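Local atomic coordinates of adenylate kinase (Desulfovibrio gigas, PDB entry 2XB4), a protein that probably catalyses the reversible transfer of the terminal phosphate group from ATP to AMP, giving two ADP, and binds a zinc ion. Residues N107-I112 and F200-L205. Residues are numbered along the deposited sequence; the frame is centred on the assembly and turned at random.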
loop_
_atom_site.group_PDB
_atom_site.type_symbol
_atom_site.label_atom_id
_atom_site.label_comp_id
_atom_site.label_asym_id
_atom_site.label_seq_id
_atom_site.Cartn_x
_atom_site.Cartn_y
_atom_site.Cartn_z
ATOM N N ASN A 107 31.420 4.344 25.790
ATOM C CA ASN A 107 31.912 5.725 25.838
ATOM C C ASN A 107 30.754 6.694 25.932
ATOM O O ASN A 107 30.873 7.705 26.598
ATOM C CB ASN A 107 32.794 6.069 24.610
ATOM C CG ASN A 107 34.041 5.193 24.536
ATOM O OD1 ASN A 107 34.905 5.271 25.394
ATOM N ND2 ASN A 107 34.083 4.289 23.583
ATOM N N PHE A 108 29.637 6.416 25.270
ATOM C CA PHE A 108 28.493 7.286 25.298
ATOM C C PHE A 108 27.207 6.468 25.263
ATOM O O PHE A 108 27.131 5.446 24.574
ATOM C CB PHE A 108 28.499 8.204 24.055
ATOM C CG PHE A 108 29.669 9.201 24.042
ATOM C CD1 PHE A 108 30.863 8.918 23.355
ATOM C CD2 PHE A 108 29.567 10.407 24.736
ATOM C CE1 PHE A 108 31.934 9.832 23.339
ATOM C CE2 PHE A 108 30.675 11.346 24.760
ATOM C CZ PHE A 108 31.847 11.058 24.053
ATOM N N VAL A 109 26.159 6.988 25.885
ATOM C CA VAL A 109 24.843 6.377 25.676
ATOM C C VAL A 109 23.973 7.536 25.293
ATOM O O VAL A 109 23.941 8.579 26.002
ATOM C CB VAL A 109 24.284 5.681 26.995
ATOM C CG1 VAL A 109 22.771 5.303 26.859
ATOM C CG2 VAL A 109 25.119 4.495 27.320
ATOM N N ILE A 110 23.281 7.396 24.175
ATOM C CA ILE A 110 22.385 8.489 23.712
ATOM C C ILE A 110 20.907 8.090 23.908
ATOM O O ILE A 110 20.489 7.003 23.494
ATOM C CB ILE A 110 22.612 8.736 22.230
ATOM C CG1 ILE A 110 24.037 9.316 22.014
ATOM C CG2 ILE A 110 21.549 9.756 21.616
ATOM C CD1 ILE A 110 24.469 9.352 20.508
ATOM N N GLU A 111 20.099 8.981 24.463
ATOM C CA GLU A 111 18.679 8.694 24.563
ATOM C C GLU A 111 17.948 9.842 23.901
ATOM O O GLU A 111 18.158 11.009 24.273
ATOM C CB GLU A 111 18.240 8.538 26.033
ATOM C CG GLU A 111 16.736 8.292 26.172
ATOM C CD GLU A 111 16.149 8.640 27.584
ATOM O OE1 GLU A 111 16.887 8.891 28.581
ATOM O OE2 GLU A 111 14.910 8.681 27.655
ATOM N N ILE A 112 17.074 9.527 22.941
ATOM C CA ILE A 112 16.207 10.545 22.355
ATOM C C ILE A 112 14.869 10.533 23.133
ATOM O O ILE A 112 14.206 9.497 23.207
ATOM C CB ILE A 112 15.953 10.286 20.871
ATOM C CG1 ILE A 112 17.321 10.165 20.152
ATOM C CG2 ILE A 112 15.055 11.477 20.307
ATOM C CD1 ILE A 112 17.182 9.668 18.737
ATOM N N PHE A 200 31.332 6.729 31.558
ATOM C CA PHE A 200 30.773 7.097 30.222
ATOM C C PHE A 200 29.819 8.279 30.296
ATOM O O PHE A 200 29.420 8.656 31.389
ATOM C CB PHE A 200 30.176 5.898 29.440
ATOM C CG PHE A 200 29.001 5.172 30.142
ATOM C CD1 PHE A 200 27.716 5.661 30.047
ATOM C CD2 PHE A 200 29.240 4.007 30.881
ATOM C CE1 PHE A 200 26.616 4.964 30.635
ATOM C CE2 PHE A 200 28.154 3.235 31.444
ATOM C CZ PHE A 200 26.824 3.748 31.330
ATOM N N VAL A 201 29.517 8.906 29.164
ATOM C CA VAL A 201 28.685 10.066 29.198
ATOM C C VAL A 201 27.270 9.721 28.666
ATOM O O VAL A 201 27.140 9.084 27.655
ATOM C CB VAL A 201 29.348 11.235 28.409
ATOM C CG1 VAL A 201 28.370 12.389 28.200
ATOM C CG2 VAL A 201 30.744 11.767 29.087
ATOM N N TYR A 202 26.228 10.133 29.395
ATOM C CA TYR A 202 24.849 9.838 29.007
ATOM C C TYR A 202 24.263 11.124 28.404
ATOM O O TYR A 202 24.219 12.193 29.073
ATOM C CB TYR A 202 24.041 9.438 30.230
ATOM C CG TYR A 202 22.617 8.891 29.883
ATOM C CD1 TYR A 202 22.426 7.534 29.633
ATOM C CD2 TYR A 202 21.499 9.743 29.846
ATOM C CE1 TYR A 202 21.156 7.005 29.387
ATOM C CE2 TYR A 202 20.173 9.227 29.541
ATOM C CZ TYR A 202 20.046 7.853 29.349
ATOM O OH TYR A 202 18.845 7.231 29.121
ATOM N N ILE A 203 23.897 11.047 27.130
ATOM C CA ILE A 203 23.441 12.246 26.399
ATOM C C ILE A 203 21.908 12.140 26.226
ATOM O O ILE A 203 21.436 11.109 25.768
ATOM C CB ILE A 203 24.111 12.325 25.030
ATOM C CG1 ILE A 203 25.630 12.562 25.213
ATOM C CG2 ILE A 203 23.533 13.588 24.169
ATOM C CD1 ILE A 203 26.403 12.576 23.829
ATOM N N GLU A 204 21.161 13.187 26.610
ATOM C CA GLU A 204 19.701 13.207 26.444
ATOM C C GLU A 204 19.423 14.212 25.351
ATOM O O GLU A 204 19.877 15.382 25.451
ATOM C CB GLU A 204 19.067 13.706 27.741
ATOM C CG GLU A 204 19.113 12.694 28.907
ATOM C CD GLU A 204 18.391 13.264 30.136
ATOM O OE1 GLU A 204 18.312 14.489 30.283
ATOM O OE2 GLU A 204 17.867 12.517 30.946
ATOM N N LEU A 205 18.779 13.770 24.286
ATOM C CA LEU A 205 18.422 14.612 23.166
ATOM C C LEU A 205 16.921 14.909 23.220
ATOM O O LEU A 205 16.097 13.985 23.323
ATOM C CB LEU A 205 18.756 13.849 21.875
ATOM C CG LEU A 205 20.238 13.640 21.609
ATOM C CD1 LEU A 205 20.406 12.885 20.193
ATOM C CD2 LEU A 205 21.021 15.034 21.637
HETATM O O HOH W 1 16.464 10.395 30.820
#
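Tyr-202 OH donates a hydrogen bond to Glu-111 OE1, 2.6 Å. The oxygen sits at the ring edge, in the ring plane, while the hydroxyl meets it from above the carboxylate plane. The carboxylate and ring planes are 68° apart. Glu-111 has CG anti to its backbone N (chi1 178°) and an extended chain, which brings OE1 to the hydroxyl. Water 1 also donates to Glu-111 OE1 and bridges to Glu-204 OE2, whose salt bridge with Lys-192 probably eases the closeness of two acids.

The strands run parallel in register, joined by five backbone bonds, the shortest from Ile-203 N to Val-109 O at 2.7 Å. Val-109, Glu-111, Val-201 and Ile-203 provide both donors and acceptors. The bond from Val-201 N to Asn-107 O, at the start, is longer at 3.1 Å.

Packing is tight over Val-109. Its CG1 lies 3.4 Å from CE1 of Tyr-202, and its CG2 meets CE1 of Phe-200 at 3.7 Å. On the other face, Ile-110 CG2 touches Leu-205 CD1 at 3.6 Å. The looser side has the exposed Val-201 and Glu-204. Val-201 runs beside the partly exposed Phe-108, in the same direction, its CB 3.8 Å from Phe-108 CD2.

This is one flank of the parallel core sheet of the P-loop kinase fold. Ile-112 touches Ser-11 of the P-loop, which probably binds ATP. Strand 201-206 is outermost within the chain, and strand 108-113 also bonds to strand 2-6. Helix 184-192 packs on Glu-111 and Tyr-202, and helix 211-222 on Phe-108, Ile-110 and Ile-203.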